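Local coordinates for fructooligosaccharide ABC transporter substrate-binding protein FusA (PDB 5G5Y) that captures short- and long-chain fructooligosaccharides, preferring tetrasaccharides and larger, and delivers them to an ABC transporter for import into Streptococcus pneumoniae, at residues D171-G174 with A178-I181; N253-K258 with G265-W270. All blocks are in the same frame, centred on the assembly; numbering follows the deposited sequence.

Interaction 1 builds a calcium site in the loop between helix 157-169 and strand 181-183; interaction 2 attaches helix 252-260 to strand 264-269. Their centres lie 16 Å apart, and one sheet links them, since strands 181-183 and 264-269 run side by side in parallel. Where they meet, Ile181 O lies 2.8 Å from Gly265 N, probably a hydrogen bond, and Ile181 CD1 packs 3.7 Å from Lys258 CD. Trp270, at the far end of the second segment of interaction 2, binds substrate. The centre of interaction 1 is about 34 Å from the centre of the chain, and that of interaction 2 about 19 Å.

Interaction 1: D171-G174 with A178-I181; sequences DPNG and ADEI. With CA (calcium ion), chain C.
Asp171 and Glu180 meet at the calcium ion, their carboxylates turned about 79° to one another. Asp171 is the first residue to leave helical geometry after helix 157-169. Its CG stands anti to the backbone N (chi1 -175°), which carries OD1 to the metal at 2.1 Å while OD2 accepts a hydrogen bond from Gly176 N. A water accepts from Asp171 N and donates to Glu180 OE1.

Pro172 has no N-H to offer. Its ring lies against the glutamate side chain, CG 3.7 Å from Glu180 CG and CD closer still to OE2, and its fixed phi suits the second position of the type I turn from Asp171 to Gly174. With Asp171, Asn173, Asn175 and Gly176 in the spacing of the DxDxDG motif, this is an EF-hand-like calcium loop, although it runs on into strand 181-183 and not a helix, and its bidentate glutamate is the tenth residue instead of the canonical twelfth. Calcium binding is essential for sugar translocation by the transporter.

Asn173 does three jobs. Its OD1 binds calcium at 2.5 Å. Its backbone N donates a hydrogen bond of 3.0 Å to Glu180 OE2, nearly along the C-O axis. Its ND2 gives a hydrogen bond of 2.9 Å to Asp179 OD2, on the syn side and within the amide's own plane. One amide thus supplies a neutral ligand and a donor, holding Asp179 so that its OD1 faces the metal at 2.1 Å. Glu180 bends at chi2 and binds through both oxygens, OE1 at 2.6 Å from the calcium. Asn175 OD1 and Glu177 O complete seven ligand atoms, and the ion probably offsets repulsion among three clustered carboxylates.

Gly174 closes the turn, its N bonded to Asp171 O; its positive phi is readily adopted without a side chain.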
ATOM      1  N   ASP A 171     -15.632  26.531  21.002  1.00 31.29           N
ATOM      2  CA  ASP A 171     -16.051  27.146  19.753  1.00 34.92           C
ATOM      3  C   ASP A 171     -14.884  27.818  18.982  1.00 39.65           C
ATOM      4  O   ASP A 171     -14.921  29.022  18.707  1.00 37.94           O
ATOM      5  CB  ASP A 171     -17.221  28.120  20.013  1.00 37.20           C
ATOM      6  CG  ASP A 171     -17.801  28.710  18.732  1.00 38.06           C
ATOM      7  OD1 ASP A 171     -17.932  27.962  17.724  1.00 35.42           O
ATOM      8  OD2 ASP A 171     -18.139  29.930  18.742  1.00 38.94           O
ATOM      9  N   PRO A 172     -13.839  27.031  18.626  1.00 36.97           N
ATOM     10  CA  PRO A 172     -12.703  27.644  17.920  1.00 36.68           C
ATOM     11  C   PRO A 172     -13.024  28.237  16.540  1.00 34.91           C
ATOM     12  O   PRO A 172     -12.348  29.173  16.116  1.00 38.27           O
ATOM     13  CB  PRO A 172     -11.693  26.489  17.796  1.00 35.56           C
ATOM     14  CG  PRO A 172     -12.507  25.246  17.927  1.00 36.04           C
ATOM     15  CD  PRO A 172     -13.556  25.623  18.959  1.00 35.81           C
ATOM     16  N   ASN A 173     -14.030  27.736  15.841  1.00 35.01           N
ATOM     17  CA  ASN A 173     -14.398  28.376  14.564  1.00 37.55           C
ATOM     18  C   ASN A 173     -15.294  29.636  14.730  1.00 38.69           C
ATOM     19  O   ASN A 173     -15.719  30.212  13.737  1.00 41.77           O
ATOM     20  CB  ASN A 173     -14.985  27.365  13.565  1.00 36.25           C
ATOM     21  CG  ASN A 173     -16.407  26.944  13.890  1.00 38.14           C
ATOM     22  OD1 ASN A 173     -17.037  27.458  14.818  1.00 36.07           O
ATOM     23  ND2 ASN A 173     -16.913  25.983  13.133  1.00 38.61           N
ATOM     24  N   GLY A 174     -15.597  30.018  15.973  1.00 38.63           N
ATOM     25  CA  GLY A 174     -16.171  31.320  16.284  1.00 41.34           C
ATOM     26  C   GLY A 174     -17.605  31.578  15.840  1.00 44.13           C
ATOM     27  O   GLY A 174     -18.034  32.735  15.821  1.00 49.57           O
ATOM     28  N   ALA A 178     -21.898  24.544  18.844  1.00 40.83           N
ATOM     29  CA  ALA A 178     -21.128  23.343  19.174  1.00 38.85           C
ATOM     30  C   ALA A 178     -21.124  22.401  17.963  1.00 36.55           C
ATOM     31  O   ALA A 178     -21.634  21.277  18.008  1.00 33.06           O
ATOM     32  CB  ALA A 178     -21.707  22.650  20.406  1.00 40.44           C
ATOM     33  N   ASP A 179     -20.545  22.886  16.872  1.00 32.86           N
ATOM     34  CA  ASP A 179     -20.458  22.142  15.614  1.00 30.63           C
ATOM     35  C   ASP A 179     -19.104  21.411  15.433  1.00 28.97           C
ATOM     36  O   ASP A 179     -18.979  20.529  14.590  1.00 33.05           O
ATOM     37  CB  ASP A 179     -20.721  23.086  14.427  1.00 30.87           C
ATOM     38  CG  ASP A 179     -19.679  24.202  14.284  1.00 29.08           C
ATOM     39  OD1 ASP A 179     -19.183  24.810  15.277  1.00 30.07           O
ATOM     40  OD2 ASP A 179     -19.391  24.537  13.122  1.00 31.94           O
ATOM     41  N   GLU A 180     -18.119  21.767  16.251  1.00 28.69           N
ATOM     42  CA  GLU A 180     -16.779  21.163  16.185  1.00 28.26           C
ATOM     43  C   GLU A 180     -16.880  19.651  16.520  1.00 27.58           C
ATOM     44  O   GLU A 180     -17.513  19.263  17.521  1.00 23.73           O
ATOM     45  CB  GLU A 180     -15.820  21.871  17.147  1.00 28.12           C
ATOM     46  CG  GLU A 180     -15.343  23.263  16.725  1.00 30.15           C
ATOM     47  CD  GLU A 180     -16.290  24.428  17.074  1.00 33.48           C
ATOM     48  OE1 GLU A 180     -17.364  24.192  17.670  1.00 30.46           O
ATOM     49  OE2 GLU A 180     -15.951  25.606  16.754  1.00 29.29           O
ATOM     50  N   ILE A 181     -16.303  18.822  15.652  1.00 24.84           N
ATOM     51  CA  ILE A 181     -16.209  17.380  15.862  1.00 23.42           C
ATOM     52  C   ILE A 181     -14.762  17.176  16.292  1.00 22.73           C
ATOM     53  O   ILE A 181     -13.872  17.264  15.458  1.00 23.59           O
ATOM     54  CB  ILE A 181     -16.523  16.587  14.587  1.00 25.21           C
ATOM     55  CG1 ILE A 181     -17.926  16.945  14.065  1.00 26.02           C
ATOM     56  CG2 ILE A 181     -16.429  15.077  14.861  1.00 24.72           C
ATOM     57  CD1 ILE A 181     -18.286  16.337  12.731  1.00 26.90           C
TER
HETATM   58 CA    CA C 601     -18.393  26.319  16.532  1.00 35.12          CA
HETATM   59  O   HOH W   1     -17.299  24.355  20.392  1.00 36.74           O

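Interaction 2: N253-K258 with G265-W270; sequences NSYIAK and GVYFTW
Tyr255 reaches from helix 252-260 to the backbone of the strand, where its OH donates a hydrogen bond of 2.7 Å to Phe268 O. The donor meets the carbonyl oxygen at a C=O...O angle of 128°, tilted 18° from the carbonyl plane, while the oxygen itself lies at the edge of the phenol ring, in the ring's plane. With chi1 at -169° the ring swings out opposite the backbone N, off the helix. Tyrosine fits here because its ring spans from helix to strand within the buried interior and its hydroxyl meets a main-chain oxygen.

Tyr267 lies beside the hydroxyl end of Tyr255. The Tyr255 OH comes in at the edge of the Tyr267 ring, 3.6 Å from CD2, and Tyr255 CZ makes an apolar contact with Tyr267 CD2 at 4.1 Å. At its other end Tyr267 OH is hydrogen-bonded to Thr276 OG1, so each buried phenol has a hydrogen-bond partner.

Phe268 enters mainly through its carbonyl; its buried side chain, whose end leads away from the helix, touches Ala139 on strand 138-142, surroundings that suit phenylalanine. Tyr267 meets the ring of Trp140 on that antiparallel strand. Along the other edge of strand 264-269, Val266 makes backbone hydrogen bonds to Pro182 and to Ser184, just beyond strand 181-183, while its side chain, pointing opposite to that of Tyr267, meets Leu160 and Leu164 of helix 157-169.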
ATOM      1  N   ASN A 253     -17.519   9.203   1.541  1.00 26.35           N
ATOM      2  CA  ASN A 253     -18.237  10.391   1.039  1.00 27.54           C
ATOM      3  C   ASN A 253     -18.703  11.317   2.148  1.00 25.57           C
ATOM      4  O   ASN A 253     -18.494  12.516   2.072  1.00 27.12           O
ATOM      5  CB  ASN A 253     -19.397   9.978   0.113  1.00 30.07           C
ATOM      6  CG  ASN A 253     -18.910   9.541  -1.267  1.00 31.06           C
ATOM      7  OD1 ASN A 253     -17.907  10.033  -1.766  1.00 32.80           O
ATOM      8  ND2 ASN A 253     -19.635   8.645  -1.892  1.00 33.24           N
ATOM      9  N   SER A 254     -19.278  10.771   3.206  1.00 23.69           N
ATOM     10  CA  SER A 254     -19.695  11.612   4.331  1.00 25.07           C
ATOM     11  C   SER A 254     -18.524  12.252   5.105  1.00 24.12           C
ATOM     12  O   SER A 254     -18.571  13.418   5.505  1.00 24.85           O
ATOM     13  CB  SER A 254     -20.566  10.813   5.300  1.00 25.35           C
ATOM     14  OG  SER A 254     -20.688  11.557   6.507  1.00 30.51           O
ATOM     15  N   TYR A 255     -17.471  11.454   5.309  1.00 23.82           N
ATOM     16  CA  TYR A 255     -16.258  11.877   6.038  1.00 21.51           C
ATOM     17  C   TYR A 255     -15.609  13.060   5.356  1.00 21.61           C
ATOM     18  O   TYR A 255     -15.295  14.063   5.990  1.00 21.75           O
ATOM     19  CB  TYR A 255     -15.283  10.700   6.029  1.00 20.77           C
ATOM     20  CG  TYR A 255     -14.060  10.748   6.894  1.00 19.32           C
ATOM     21  CD1 TYR A 255     -14.162  10.674   8.281  1.00 18.73           C
ATOM     22  CD2 TYR A 255     -12.782  10.718   6.329  1.00 18.88           C
ATOM     23  CE1 TYR A 255     -13.030  10.628   9.089  1.00 17.93           C
ATOM     24  CE2 TYR A 255     -11.646  10.671   7.128  1.00 18.16           C
ATOM     25  CZ  TYR A 255     -11.774  10.602   8.508  1.00 17.50           C
ATOM     26  OH  TYR A 255     -10.678  10.558   9.326  1.00 16.01           O
ATOM     27  N   ILE A 256     -15.406  12.951   4.053  1.00 22.51           N
ATOM     28  CA  ILE A 256     -14.816  14.076   3.313  1.00 25.47           C
ATOM     29  C   ILE A 256     -15.751  15.296   3.152  1.00 27.01           C
ATOM     30  O   ILE A 256     -15.267  16.410   3.006  1.00 28.95           O
ATOM     31  CB  ILE A 256     -14.189  13.647   1.977  1.00 26.03           C
ATOM     32  CG1 ILE A 256     -15.229  13.275   0.943  1.00 29.12           C
ATOM     33  CG2 ILE A 256     -13.216  12.483   2.202  1.00 27.44           C
ATOM     34  CD1 ILE A 256     -14.633  13.016  -0.422  1.00 30.89           C
ATOM     35  N   ALA A 257     -17.068  15.107   3.201  1.00 28.31           N
ATOM     36  CA  ALA A 257     -17.992  16.269   3.229  1.00 29.81           C
ATOM     37  C   ALA A 257     -17.788  17.094   4.489  1.00 28.90           C
ATOM     38  O   ALA A 257     -17.673  18.327   4.441  1.00 26.91           O
ATOM     39  CB  ALA A 257     -19.454  15.806   3.130  1.00 31.47           C
ATOM     40  N   LYS A 258     -17.710  16.408   5.632  1.00 27.83           N
ATOM     41  CA  LYS A 258     -17.416  17.068   6.884  1.00 27.87           C
ATOM     42  C   LYS A 258     -16.003  17.616   6.927  1.00 26.61           C
ATOM     43  O   LYS A 258     -15.783  18.704   7.451  1.00 25.40           O
ATOM     44  CB  LYS A 258     -17.621  16.115   8.063  1.00 29.30           C
ATOM     45  CG  LYS A 258     -19.076  15.803   8.301  1.00 28.38           C
ATOM     46  CD  LYS A 258     -19.245  14.847   9.471  1.00 29.55           C
ATOM     47  CE  LYS A 258     -18.948  13.408   9.081  1.00 30.17           C
ATOM     48  NZ  LYS A 258     -19.287  12.553  10.247  1.00 30.24           N
ATOM     49  N   GLY A 265     -11.468  18.268  14.434  1.00 23.56           N
ATOM     50  CA  GLY A 265     -10.345  18.705  15.226  1.00 22.49           C
ATOM     51  C   GLY A 265      -9.101  17.882  14.910  1.00 22.51           C
ATOM     52  O   GLY A 265      -8.041  18.431  14.594  1.00 22.30           O
ATOM     53  N   VAL A 266      -9.238  16.567  15.073  1.00 21.12           N
ATOM     54  CA  VAL A 266      -8.187  15.590  14.786  1.00 19.63           C
ATOM     55  C   VAL A 266      -8.865  14.545  13.942  1.00 18.14           C
ATOM     56  O   VAL A 266      -9.962  14.109  14.273  1.00 17.75           O
ATOM     57  CB  VAL A 266      -7.578  14.966  16.067  1.00 20.69           C
ATOM     58  CG1 VAL A 266      -6.645  13.783  15.745  1.00 21.38           C
ATOM     59  CG2 VAL A 266      -6.853  16.030  16.888  1.00 20.95           C
ATOM     60  N   TYR A 267      -8.251  14.154  12.824  1.00 16.39           N
ATOM     61  CA  TYR A 267      -8.790  13.084  12.001  1.00 16.13           C
ATOM     62  C   TYR A 267      -7.636  12.316  11.340  1.00 15.69           C
ATOM     63  O   TYR A 267      -6.489  12.722  11.439  1.00 16.72           O
ATOM     64  CB  TYR A 267      -9.802  13.595  10.944  1.00 16.75           C
ATOM     65  CG  TYR A 267      -9.162  14.287   9.758  1.00 17.22           C
ATOM     66  CD1 TYR A 267      -8.665  15.591   9.852  1.00 19.05           C
ATOM     67  CD2 TYR A 267      -8.986  13.612   8.573  1.00 18.86           C
ATOM     68  CE1 TYR A 267      -8.069  16.221   8.747  1.00 19.87           C
ATOM     69  CE2 TYR A 267      -8.373  14.207   7.474  1.00 19.21           C
ATOM     70  CZ  TYR A 267      -7.907  15.499   7.554  1.00 19.02           C
ATOM     71  OH  TYR A 267      -7.315  16.029   6.426  1.00 18.57           O
ATOM     72  N   PHE A 268      -7.972  11.194  10.720  1.00 15.55           N
ATOM     73  CA  PHE A 268      -6.982  10.299  10.090  1.00 14.87           C
ATOM     74  C   PHE A 268      -7.229  10.159   8.593  1.00 14.38           C
ATOM     75  O   PHE A 268      -8.356   9.971   8.159  1.00 15.58           O
ATOM     76  CB  PHE A 268      -7.017   8.898  10.749  1.00 14.38           C
ATOM     77  CG  PHE A 268      -6.775   8.930  12.215  1.00 14.73           C
ATOM     78  CD1 PHE A 268      -7.783   9.301  13.079  1.00 14.90           C
ATOM     79  CD2 PHE A 268      -5.521   8.606  12.746  1.00 14.14           C
ATOM     80  CE1 PHE A 268      -7.563   9.372  14.446  1.00 14.98           C
ATOM     81  CE2 PHE A 268      -5.296   8.674  14.107  1.00 14.40           C
ATOM     82  CZ  PHE A 268      -6.324   9.047  14.966  1.00 15.18           C
ATOM     83  N   THR A 269      -6.157  10.160   7.816  1.00 14.58           N
ATOM     84  CA  THR A 269      -6.207   9.863   6.388  1.00 14.92           C
ATOM     85  C   THR A 269      -4.809   9.724   5.836  1.00 14.89           C
ATOM     86  O   THR A 269      -3.840   9.997   6.522  1.00 15.96           O
ATOM     87  CB  THR A 269      -7.023  10.933   5.575  1.00 14.18           C
ATOM     88  OG1 THR A 269      -7.355  10.380   4.307  1.00 16.48           O
ATOM     89  CG2 THR A 269      -6.281  12.208   5.454  1.00 15.32           C
ATOM     90  N   TRP A 270      -4.705   9.249   4.609  1.00 14.39           N
ATOM     91  CA  TRP A 270      -3.408   9.150   3.948  1.00 14.98           C
ATOM     92  C   TRP A 270      -2.773  10.499   3.693  1.00 15.91           C
ATOM     93  O   TRP A 270      -1.604  10.739   4.029  1.00 14.60           O
ATOM     94  CB  TRP A 270      -3.556   8.376   2.671  1.00 15.69           C
ATOM     95  CG  TRP A 270      -2.304   8.176   1.858  1.00 15.75           C
ATOM     96  CD1 TRP A 270      -1.855   8.990   0.865  1.00 16.59           C
ATOM     97  CD2 TRP A 270      -1.388   7.069   1.921  1.00 15.94           C
ATOM     98  NE1 TRP A 270      -0.700   8.472   0.305  1.00 16.96           N
ATOM     99  CE2 TRP A 270      -0.394   7.295   0.932  1.00 15.81           C
ATOM    100  CE3 TRP A 270      -1.303   5.932   2.711  1.00 15.61           C
ATOM    101  CZ2 TRP A 270       0.651   6.419   0.714  1.00 16.97           C
ATOM    102  CZ3 TRP A 270      -0.259   5.039   2.492  1.00 15.33           C
ATOM    103  CH2 TRP A 270       0.718   5.293   1.501  1.00 16.08           C
TER